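Local coordinates for protein delta (Bacillus subtilis, PDB 3ZH9) that probably acts as the wrench that opens the ring of the beta subunit dimer, so that the loading complex can place it on primed DNA, at residues H15-Y21 / H137-A143; N48-L54 / R76-N82; L54-L59 / I95-V99. All blocks are in the same frame, centred on the assembly; numbering follows the deposited sequence.

Contact 1: H15-Y21 / H137-A143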
loop_
_atom_site.group_PDB
_atom_site.type_symbol
_atom_site.label_atom_id
_atom_site.label_comp_id
_atom_site.label_asym_id
_atom_site.label_seq_id
_atom_site.Cartn_x
_atom_site.Cartn_y
_atom_site.Cartn_z
ATOM N N HIS A 15 -23.278 8.239 4.238
ATOM C CA HIS A 15 -23.523 9.635 3.933
ATOM C C HIS A 15 -23.535 9.897 2.424
ATOM O O HIS A 15 -23.074 9.079 1.652
ATOM C CB HIS A 15 -22.519 10.503 4.703
ATOM C CG HIS A 15 -22.488 10.177 6.172
ATOM N ND1 HIS A 15 -23.583 10.351 6.997
ATOM C CD2 HIS A 15 -21.517 9.633 6.948
ATOM C CE1 HIS A 15 -23.278 9.957 8.222
ATOM N NE2 HIS A 15 -22.031 9.513 8.218
ATOM N N PRO A 16 -24.117 11.027 2.011
ATOM C CA PRO A 16 -24.290 11.310 0.576
ATOM C C PRO A 16 -22.972 11.639 -0.131
ATOM O O PRO A 16 -22.888 11.432 -1.333
ATOM C CB PRO A 16 -25.230 12.526 0.558
ATOM C CG PRO A 16 -25.922 12.504 1.905
ATOM C CD PRO A 16 -24.862 11.971 2.863
ATOM N N VAL A 17 -21.973 12.144 0.594
ATOM C CA VAL A 17 -20.708 12.555 -0.030
ATOM C C VAL A 17 -19.499 12.126 0.822
ATOM O O VAL A 17 -19.418 12.441 2.028
ATOM C CB VAL A 17 -20.636 14.092 -0.260
ATOM C CG1 VAL A 17 -19.350 14.472 -0.965
ATOM C CG2 VAL A 17 -21.835 14.604 -1.048
ATOM N N TYR A 18 -18.572 11.402 0.194
ATOM C CA TYR A 18 -17.281 11.066 0.823
ATOM C C TYR A 18 -16.139 11.594 -0.016
ATOM O O TYR A 18 -16.232 11.675 -1.245
ATOM C CB TYR A 18 -17.068 9.559 0.954
ATOM C CG TYR A 18 -18.009 8.873 1.898
ATOM C CD1 TYR A 18 -19.305 8.554 1.501
ATOM C CD2 TYR A 18 -17.612 8.553 3.192
ATOM C CE1 TYR A 18 -20.171 7.911 2.350
ATOM C CE2 TYR A 18 -18.484 7.928 4.068
ATOM C CZ TYR A 18 -19.759 7.594 3.635
ATOM O OH TYR A 18 -20.637 6.967 4.483
ATOM N N CYS A 19 -15.055 11.942 0.660
ATOM C CA CYS A 19 -13.813 12.236 -0.006
ATOM C C CYS A 19 -12.728 11.391 0.639
ATOM O O CYS A 19 -12.324 11.621 1.801
ATOM C CB CYS A 19 -13.468 13.728 0.057
ATOM S SG CYS A 19 -11.920 14.111 -0.840
ATOM N N LEU A 20 -12.284 10.391 -0.109
ATOM C CA LEU A 20 -11.270 9.466 0.374
ATOM C C LEU A 20 -9.952 9.877 -0.274
ATOM O O LEU A 20 -9.838 9.925 -1.505
ATOM C CB LEU A 20 -11.631 8.021 -0.004
ATOM C CG LEU A 20 -13.108 7.598 0.116
ATOM C CD1 LEU A 20 -13.320 6.127 -0.283
ATOM C CD2 LEU A 20 -13.643 7.840 1.506
ATOM N N TYR A 21 -8.963 10.205 0.543
ATOM C CA TYR A 21 -7.693 10.678 0.004
ATOM C C TYR A 21 -6.505 10.080 0.753
ATOM O O TYR A 21 -6.671 9.384 1.755
ATOM C CB TYR A 21 -7.632 12.212 0.000
ATOM C CG TYR A 21 -7.476 12.817 1.384
ATOM C CD1 TYR A 21 -8.569 12.959 2.223
ATOM C CD2 TYR A 21 -6.228 13.236 1.848
ATOM C CE1 TYR A 21 -8.432 13.510 3.502
ATOM C CE2 TYR A 21 -6.075 13.789 3.120
ATOM C CZ TYR A 21 -7.184 13.918 3.939
ATOM O OH TYR A 21 -7.059 14.447 5.194
ATOM N N HIS A 137 -18.715 19.740 3.597
ATOM C CA HIS A 137 -19.844 18.918 3.169
ATOM C C HIS A 137 -19.563 17.419 3.010
ATOM O O HIS A 137 -20.486 16.610 3.063
ATOM C CB HIS A 137 -20.401 19.452 1.855
ATOM C CG HIS A 137 -21.037 20.796 1.980
ATOM N ND1 HIS A 137 -22.235 20.992 2.631
ATOM C CD2 HIS A 137 -20.650 22.012 1.527
ATOM C CE1 HIS A 137 -22.560 22.271 2.574
ATOM N NE2 HIS A 137 -21.616 22.910 1.907
ATOM N N ALA A 138 -18.305 17.047 2.803
ATOM C CA ALA A 138 -17.971 15.640 2.611
ATOM C C ALA A 138 -17.468 14.994 3.904
ATOM O O ALA A 138 -16.904 15.669 4.753
ATOM C CB ALA A 138 -16.940 15.478 1.497
ATOM N N PHE A 139 -17.702 13.690 4.041
ATOM C CA PHE A 139 -17.028 12.858 5.035
ATOM C C PHE A 139 -15.625 12.609 4.515
ATOM O O PHE A 139 -15.422 11.822 3.583
ATOM C CB PHE A 139 -17.770 11.518 5.228
ATOM C CG PHE A 139 -17.343 10.729 6.462
ATOM C CD1 PHE A 139 -16.045 10.806 6.966
ATOM C CD2 PHE A 139 -18.256 9.891 7.114
ATOM C CE1 PHE A 139 -15.668 10.068 8.108
ATOM C CE2 PHE A 139 -17.892 9.149 8.256
ATOM C CZ PHE A 139 -16.596 9.240 8.751
ATOM N N MET A 140 -14.657 13.276 5.128
ATOM C CA MET A 140 -13.253 13.189 4.710
ATOM C C MET A 140 -12.636 11.980 5.387
ATOM O O MET A 140 -12.889 11.732 6.553
ATOM C CB MET A 140 -12.470 14.438 5.146
ATOM C CG MET A 140 -13.045 15.778 4.693
ATOM S SD MET A 140 -12.945 16.056 2.902
ATOM C CE MET A 140 -11.191 15.885 2.559
ATOM N N MET A 141 -11.840 11.223 4.651
ATOM C CA MET A 141 -11.117 10.109 5.234
ATOM C C MET A 141 -9.735 10.062 4.624
ATOM O O MET A 141 -9.570 9.971 3.406
ATOM C CB MET A 141 -11.843 8.800 4.975
ATOM C CG MET A 141 -11.222 7.614 5.678
ATOM S SD MET A 141 -11.523 6.054 4.811
ATOM C CE MET A 141 -10.408 6.121 3.404
ATOM N N GLU A 142 -8.729 10.134 5.469
ATOM C CA GLU A 142 -7.372 10.064 4.964
ATOM C C GLU A 142 -6.805 8.665 5.145
ATOM O O GLU A 142 -6.810 8.142 6.256
ATOM C CB GLU A 142 -6.491 11.061 5.700
ATOM C CG GLU A 142 -5.051 10.972 5.287
ATOM C CD GLU A 142 -4.173 11.846 6.144
ATOM O OE1 GLU A 142 -4.458 11.958 7.355
ATOM O OE2 GLU A 142 -3.207 12.418 5.606
ATOM N N ALA A 143 -6.314 8.065 4.059
ATOM C CA ALA A 143 -5.563 6.813 4.158
ATOM C C ALA A 143 -4.079 7.076 3.894
ATOM O O ALA A 143 -3.587 6.883 2.776
ATOM C CB ALA A 143 -6.097 5.778 3.184
HETATM O O HOH W 1 -21.785 13.725 3.374
#
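Tyr-18 to Tyr-21 pair residue for residue with Phe-139 to Glu-142 in a parallel arrangement, the strand axes 4.7 Å apart at their closest and 16° from aligned. Five backbone hydrogen bonds join the segments; Cys-19 and Tyr-21 each give one N-H and accept another, and Ala-143 N closes the row on Tyr-21 O at 2.7 Å. At the start of the pairing a water donates to both Val-17 O and His-137 O.

On the face bearing Tyr-18 and Leu-20, the Tyr-18 and Phe-139 rings point the same way with planes 17° apart, but are slid so far that they barely overlap; Tyr-18 CE2 lies 3.6 Å from Phe-139 CD2. His-15 meets Phe-139 rim to rim, CD2 to CD2 at 3.3 Å, while its backbone N bonds to Tyr-18 OH at 2.9 Å and steadies the phenol. On the other face Met-140, bent twice, lays SD against Cys-19 CB and CE near Tyr-21 CE1. With its CG between the backbone N and carbonyl carbon (chi1 72°), Tyr-21 swings its ring across to Glu-142, whose CB sits over the ring face, 3.9 Å from the centroid.

Helix 2-10 packs on Phe-139 and Met-141, and strand 113-119 continues beyond Tyr-18: this is the edge of the five-stranded parallel sheet where 139-142 lies outside 17-21, in the 5-1-4-3-2 order of an AAA+-type P-loop NTPase fold.

Contact 2: N48-L54 / R76-N82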
loop_
_atom_site.group_PDB
_atom_site.type_symbol
_atom_site.label_atom_id
_atom_site.label_comp_id
_atom_site.label_asym_id
_atom_site.label_seq_id
_atom_site.Cartn_x
_atom_site.Cartn_y
_atom_site.Cartn_z
ATOM N N ASN A 48 -27.156 0.901 -10.768
ATOM C CA ASN A 48 -27.025 1.742 -9.578
ATOM C C ASN A 48 -25.577 1.957 -9.141
ATOM O O ASN A 48 -25.304 2.464 -8.050
ATOM C CB ASN A 48 -27.862 1.163 -8.439
ATOM C CG ASN A 48 -29.353 1.230 -8.721
ATOM O OD1 ASN A 48 -29.866 2.262 -9.142
ATOM N ND2 ASN A 48 -30.053 0.126 -8.493
ATOM N N LEU A 49 -24.646 1.574 -10.005
ATOM C CA LEU A 49 -23.238 1.794 -9.723
ATOM C C LEU A 49 -22.585 2.433 -10.928
ATOM O O LEU A 49 -22.776 1.975 -12.050
ATOM C CB LEU A 49 -22.551 0.474 -9.394
ATOM C CG LEU A 49 -21.028 0.523 -9.235
ATOM C CD1 LEU A 49 -20.600 1.596 -8.228
ATOM C CD2 LEU A 49 -20.510 -0.837 -8.819
ATOM N N SER A 50 -21.836 3.507 -10.713
ATOM C CA SER A 50 -21.096 4.124 -11.807
ATOM C C SER A 50 -19.726 4.535 -11.316
ATOM O O SER A 50 -19.582 5.068 -10.209
ATOM C CB SER A 50 -21.822 5.351 -12.357
ATOM O OG SER A 50 -23.210 5.120 -12.445
ATOM N N VAL A 51 -18.723 4.284 -12.148
ATOM C CA VAL A 51 -17.357 4.674 -11.854
ATOM C C VAL A 51 -16.802 5.576 -12.953
ATOM O O VAL A 51 -16.858 5.244 -14.144
ATOM C CB VAL A 51 -16.458 3.449 -11.755
ATOM C CG1 VAL A 51 -15.046 3.871 -11.377
ATOM C CG2 VAL A 51 -17.038 2.457 -10.762
ATOM N N PHE A 52 -16.270 6.721 -12.557
ATOM C CA PHE A 52 -15.645 7.623 -13.512
ATOM C C PHE A 52 -14.185 7.871 -13.139
ATOM O O PHE A 52 -13.811 7.770 -11.972
ATOM C CB PHE A 52 -16.411 8.951 -13.566
ATOM C CG PHE A 52 -17.859 8.800 -13.967
ATOM C CD1 PHE A 52 -18.830 8.474 -13.020
ATOM C CD2 PHE A 52 -18.249 8.981 -15.290
ATOM C CE1 PHE A 52 -20.156 8.335 -13.381
ATOM C CE2 PHE A 52 -19.581 8.841 -15.660
ATOM C CZ PHE A 52 -20.536 8.519 -14.704
ATOM N N ASP A 53 -13.366 8.196 -14.135
ATOM C CA ASP A 53 -11.971 8.577 -13.907
ATOM C C ASP A 53 -11.756 9.957 -14.531
ATOM O O ASP A 53 -11.805 10.110 -15.750
ATOM C CB ASP A 53 -11.034 7.526 -14.519
ATOM C CG ASP A 53 -9.563 7.787 -14.219
ATOM O OD1 ASP A 53 -9.192 8.940 -13.902
ATOM O OD2 ASP A 53 -8.774 6.824 -14.315
ATOM N N LEU A 54 -11.533 10.966 -13.699
ATOM C CA LEU A 54 -11.445 12.333 -14.198
ATOM C C LEU A 54 -10.197 12.592 -15.053
ATOM O O LEU A 54 -10.029 13.684 -15.600
ATOM C CB LEU A 54 -11.534 13.331 -13.044
ATOM C CG LEU A 54 -12.866 13.290 -12.295
ATOM C CD1 LEU A 54 -12.925 14.385 -11.227
ATOM C CD2 LEU A 54 -14.044 13.412 -13.285
ATOM N N ARG A 76 -28.051 4.781 -4.975
ATOM C CA ARG A 76 -27.181 4.723 -6.129
ATOM C C ARG A 76 -25.767 5.010 -5.609
ATOM O O ARG A 76 -25.607 5.702 -4.607
ATOM C CB ARG A 76 -27.675 5.789 -7.105
ATOM C CG ARG A 76 -26.750 6.226 -8.178
ATOM C CD ARG A 76 -27.409 7.331 -8.992
ATOM N NE ARG A 76 -28.574 6.860 -9.743
ATOM C CZ ARG A 76 -28.558 5.828 -10.586
ATOM N NH1 ARG A 76 -27.442 5.142 -10.783
ATOM N NH2 ARG A 76 -29.661 5.471 -11.226
ATOM N N LEU A 77 -24.750 4.439 -6.249
ATOM C CA LEU A 77 -23.361 4.704 -5.886
ATOM C C LEU A 77 -22.614 5.295 -7.070
ATOM O O LEU A 77 -22.592 4.715 -8.149
ATOM C CB LEU A 77 -22.655 3.425 -5.417
ATOM C CG LEU A 77 -21.178 3.534 -5.007
ATOM C CD1 LEU A 77 -20.964 4.598 -3.922
ATOM C CD2 LEU A 77 -20.676 2.183 -4.518
ATOM N N VAL A 78 -21.991 6.447 -6.871
ATOM C CA VAL A 78 -21.259 7.093 -7.947
ATOM C C VAL A 78 -19.836 7.352 -7.484
ATOM O O VAL A 78 -19.612 8.057 -6.495
ATOM C CB VAL A 78 -21.898 8.430 -8.391
ATOM C CG1 VAL A 78 -20.955 9.178 -9.335
ATOM C CG2 VAL A 78 -23.274 8.206 -9.046
ATOM N N ILE A 79 -18.879 6.761 -8.190
ATOM C CA ILE A 79 -17.477 6.880 -7.820
ATOM C C ILE A 79 -16.730 7.729 -8.838
ATOM O O ILE A 79 -16.832 7.519 -10.052
ATOM C CB ILE A 79 -16.836 5.490 -7.685
ATOM C CG1 ILE A 79 -17.571 4.686 -6.613
ATOM C CG2 ILE A 79 -15.352 5.595 -7.364
ATOM C CD1 ILE A 79 -17.147 3.256 -6.556
ATOM N N VAL A 80 -15.994 8.705 -8.328
ATOM C CA VAL A 80 -15.281 9.659 -9.160
ATOM C C VAL A 80 -13.815 9.681 -8.768
ATOM O O VAL A 80 -13.447 10.254 -7.735
ATOM C CB VAL A 80 -15.876 11.074 -9.014
ATOM C CG1 VAL A 80 -15.108 12.053 -9.851
ATOM C CG2 VAL A 80 -17.324 11.066 -9.425
ATOM N N LYS A 81 -12.977 9.045 -9.586
ATOM C CA LYS A 81 -11.546 8.954 -9.290
ATOM C C LYS A 81 -10.728 10.120 -9.844
ATOM O O LYS A 81 -11.067 10.697 -10.884
ATOM C CB LYS A 81 -10.970 7.648 -9.836
ATOM C CG LYS A 81 -11.635 6.382 -9.318
ATOM C CD LYS A 81 -11.030 5.164 -10.007
ATOM C CE LYS A 81 -11.726 3.878 -9.606
ATOM N NZ LYS A 81 -11.384 2.772 -10.548
ATOM N N ASN A 82 -9.644 10.446 -9.136
ATOM C CA ASN A 82 -8.589 11.350 -9.616
ATOM C C ASN A 82 -8.969 12.811 -9.863
ATOM O O ASN A 82 -8.772 13.323 -10.967
ATOM C CB ASN A 82 -7.925 10.795 -10.880
ATOM C CG ASN A 82 -7.385 9.394 -10.688
ATOM O OD1 ASN A 82 -7.457 8.566 -11.598
ATOM N ND2 ASN A 82 -6.852 9.116 -9.508
HETATM O O HOH W 2 -24.635 5.198 -10.270
#
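Leu-49 and Leu-77 lie side by side and point the same way, CD1 of Leu-49 resting 3.8 Å from CD2 of Leu-77. The same methyl reaches Ile-79 CD1, beside which Val-51 also packs; helix 25-39 covers Leu-77 and Ile-79. On the opposite face Phe-52 brings CE1 to 4.2 Å from Val-78 CG1, in an oblique approach, and turns its ring edge to Ile-79 O. Farther along, Leu-54 follows directly after the last bridged pair. Its CG is turned away from its own carbonyl carbon (chi1 -63°), which presses CD1 onto Val-80 CG1 at 3.5 Å, a tight fit. An alanine here is likely to open a gap beside Val-80 CG1 and take from that valine, and from Phe-85 of a nearby loop, one of their apolar neighbours.

The two strands are the parallel arms of a beta-alpha-beta crossover whose helix, 59-66, sets Ala-62 against both Phe-52 and Val-80. Six backbone hydrogen bonds hold the arms together, running from Leu-77 N on Asn-48 O, at 2.7 Å, to Leu-54 N on Lys-81 O.

Polar groups gather at the N-terminal end. A water in the plane of the Arg-76 guanidinium accepts from NH1 at 2.9 Å and donates to Ser-50 OG, at 2.6 Å, and to Leu-77 O. Asp-65 also bonds to that hydroxyl. Carbonyls of Thr-68, Phe-69 and Phe-47 take up NE, NH2 and NH1 of Arg-76 and fix its rotation, while Asn-48 OD1, bonded to Phe-71 N, stands over one guanidinium face, 3.8 Å from NH2. At the other end Lys-81 stands its extended chain off the sheet, on the face of Val-51, CE lying 3.8 Å from Val-51 CG1.

Contact 3: L54-L59 / I95-V99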
loop_
_atom_site.group_PDB
_atom_site.type_symbol
_atom_site.label_atom_id
_atom_site.label_comp_id
_atom_site.label_asym_id
_atom_site.label_seq_id
_atom_site.Cartn_x
_atom_site.Cartn_y
_atom_site.Cartn_z
ATOM N N LEU A 54 -11.533 10.966 -13.699
ATOM C CA LEU A 54 -11.445 12.333 -14.198
ATOM C C LEU A 54 -10.197 12.592 -15.053
ATOM O O LEU A 54 -10.029 13.684 -15.600
ATOM C CB LEU A 54 -11.534 13.331 -13.044
ATOM C CG LEU A 54 -12.866 13.290 -12.295
ATOM C CD1 LEU A 54 -12.925 14.385 -11.227
ATOM C CD2 LEU A 54 -14.044 13.412 -13.285
ATOM N N GLU A 55 -9.325 11.595 -15.163
ATOM C CA GLU A 55 -8.213 11.680 -16.099
ATOM C C GLU A 55 -8.733 11.670 -17.533
ATOM O O GLU A 55 -8.084 12.195 -18.437
ATOM C CB GLU A 55 -7.251 10.507 -15.912
ATOM C CG GLU A 55 -6.618 10.414 -14.536
ATOM C CD GLU A 55 -5.485 11.404 -14.327
ATOM O OE1 GLU A 55 -5.373 12.376 -15.109
ATOM O OE2 GLU A 55 -4.700 11.203 -13.375
ATOM N N GLU A 56 -9.816 10.930 -17.750
ATOM C CA GLU A 56 -10.392 10.755 -19.078
ATOM C C GLU A 56 -11.893 10.999 -19.250
ATOM O O GLU A 56 -12.378 11.041 -20.370
ATOM C CB GLU A 56 -10.104 9.338 -19.541
ATOM C CG GLU A 56 -10.826 8.308 -18.732
ATOM C CD GLU A 56 -10.338 6.924 -19.014
ATOM O OE1 GLU A 56 -9.320 6.800 -19.711
ATOM O OE2 GLU A 56 -10.966 5.960 -18.543
ATOM N N ASP A 57 -12.626 11.133 -18.152
ATOM C CA ASP A 57 -14.086 11.248 -18.200
ATOM C C ASP A 57 -14.542 12.625 -17.757
ATOM O O ASP A 57 -13.879 13.265 -16.941
ATOM C CB ASP A 57 -14.747 10.193 -17.312
ATOM C CG ASP A 57 -14.336 8.790 -17.674
ATOM O OD1 ASP A 57 -13.996 8.562 -18.855
ATOM O OD2 ASP A 57 -14.363 7.916 -16.782
ATOM N N PRO A 58 -15.685 13.083 -18.292
ATOM C CA PRO A 58 -16.265 14.384 -17.940
ATOM C C PRO A 58 -16.943 14.385 -16.567
ATOM O O PRO A 58 -17.692 13.470 -16.224
ATOM C CB PRO A 58 -17.289 14.620 -19.048
ATOM C CG PRO A 58 -17.676 13.259 -19.503
ATOM C CD PRO A 58 -16.438 12.411 -19.366
ATOM N N LEU A 59 -16.679 15.428 -15.794
ATOM C CA LEU A 59 -17.264 15.566 -14.473
ATOM C C LEU A 59 -18.781 15.674 -14.565
ATOM O O LEU A 59 -19.500 15.163 -13.715
ATOM C CB LEU A 59 -16.674 16.790 -13.764
ATOM C CG LEU A 59 -17.100 17.013 -12.315
ATOM C CD1 LEU A 59 -16.773 15.793 -11.487
ATOM C CD2 LEU A 59 -16.424 18.244 -11.737
ATOM N N ILE A 95 -7.769 17.274 -18.979
ATOM C CA ILE A 95 -9.108 17.842 -19.168
ATOM C C ILE A 95 -9.401 19.034 -18.250
ATOM O O ILE A 95 -9.072 19.013 -17.061
ATOM C CB ILE A 95 -10.212 16.778 -18.905
ATOM C CG1 ILE A 95 -9.979 15.526 -19.758
ATOM C CG2 ILE A 95 -11.606 17.357 -19.151
ATOM C CD1 ILE A 95 -11.044 14.459 -19.589
ATOM N N GLU A 96 -10.036 20.062 -18.802
ATOM C CA GLU A 96 -10.446 21.222 -18.018
ATOM C C GLU A 96 -11.880 21.040 -17.539
ATOM O O GLU A 96 -12.827 21.396 -18.240
ATOM C CB GLU A 96 -10.316 22.505 -18.846
ATOM N N HIS A 97 -12.030 20.494 -16.336
ATOM C CA HIS A 97 -13.335 20.099 -15.810
ATOM C C HIS A 97 -14.216 21.259 -15.361
ATOM O O HIS A 97 -13.788 22.412 -15.335
ATOM C CB HIS A 97 -13.160 19.129 -14.641
ATOM C CG HIS A 97 -12.575 17.808 -15.032
ATOM N ND1 HIS A 97 -13.311 16.824 -15.656
ATOM C CD2 HIS A 97 -11.327 17.304 -14.877
ATOM C CE1 HIS A 97 -12.540 15.774 -15.874
ATOM N NE2 HIS A 97 -11.332 16.037 -15.407
ATOM N N ASN A 98 -15.464 20.927 -15.053
ATOM C CA ASN A 98 -16.442 21.843 -14.493
ATOM C C ASN A 98 -16.477 21.758 -12.973
ATOM O O ASN A 98 -17.425 21.229 -12.413
ATOM C CB ASN A 98 -17.819 21.509 -15.044
ATOM C CG ASN A 98 -18.853 22.540 -14.682
ATOM O OD1 ASN A 98 -18.527 23.630 -14.229
ATOM N ND2 ASN A 98 -20.111 22.203 -14.894
ATOM N N VAL A 99 -15.460 22.278 -12.305
ATOM C CA VAL A 99 -15.373 22.184 -10.856
ATOM C C VAL A 99 -16.562 22.843 -10.156
ATOM O O VAL A 99 -17.065 22.319 -9.170
ATOM C CB VAL A 99 -14.046 22.769 -10.347
ATOM C CG1 VAL A 99 -14.113 23.050 -8.862
ATOM C CG2 VAL A 99 -12.909 21.822 -10.674
HETATM O O HOH W 3 -15.852 17.915 -17.210
#
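Leu-54 O receives the NE2 proton of His-97 at 2.7 Å, in the carbonyl plane and on a lone pair, though the bond is bent, 145° at the hydrogen; Tyr-84 OH adds a weak second bond to the same oxygen. The contact joins two helix-leading loops of the parallel alpha/beta sheet domain: Pro-58 is the N-cap residue of helix 59-66, and Asn-98 that of helix 99-107.

His-97 inserts its ring edge-on into the curve of 54-59. Its CG lies anti to the carbonyl carbon (chi1 -66°), a setting that carries the ring toward the loop. Along the nitrogen-bearing edge CE1 comes to 3.0 Å from Asp-57 O, almost in the ring plane, and ND1 shares a water with Leu-59 N, the water lying 3.2 Å from ND1 and 3.0 Å from Leu-59 N. Both ring nitrogens therefore have partners, and the imidazole is held against rotation. The curve it enters is itself pinned, since Asp-57 OD2 accepts from Asp-53 N and Asp-53 OD1 from Glu-55 N.

Ile-95 adds an apolar touch from the surface: its CD1 rests 3.6 Å from Glu-56 C, against the backbone of the turn, while its CG2 stands above one face of the His-97 ring, toward the rim. At the far end Leu-59, its CG anti to the backbone N (chi1 -175°), reaches past the imidazole to bring CD2 within 3.2 Å of Asn-98 O.

All three contacts belong to the N-terminal parallel alpha/beta domain. Contacts 1 and 2 lie at the two edges of its five-stranded sheet, their centres about 14 Å apart, and strand 113-119 bridges them by bonding to both 17-21 and 76-81. Contact 3 sits about 12 Å from contact 2, centre to centre, and about 19 Å from contact 1; it shares Leu-54 with contact 2 and continues from the C-terminal end of strand 49-53 into the loops leading to helices 59-66 and 99-107. Along the chain, the segments of contacts 2 and 3 alternate, and all of them fall between the two halves of contact 1, so pairing of the outer strand 139-142 with 17-21 completes the sheet.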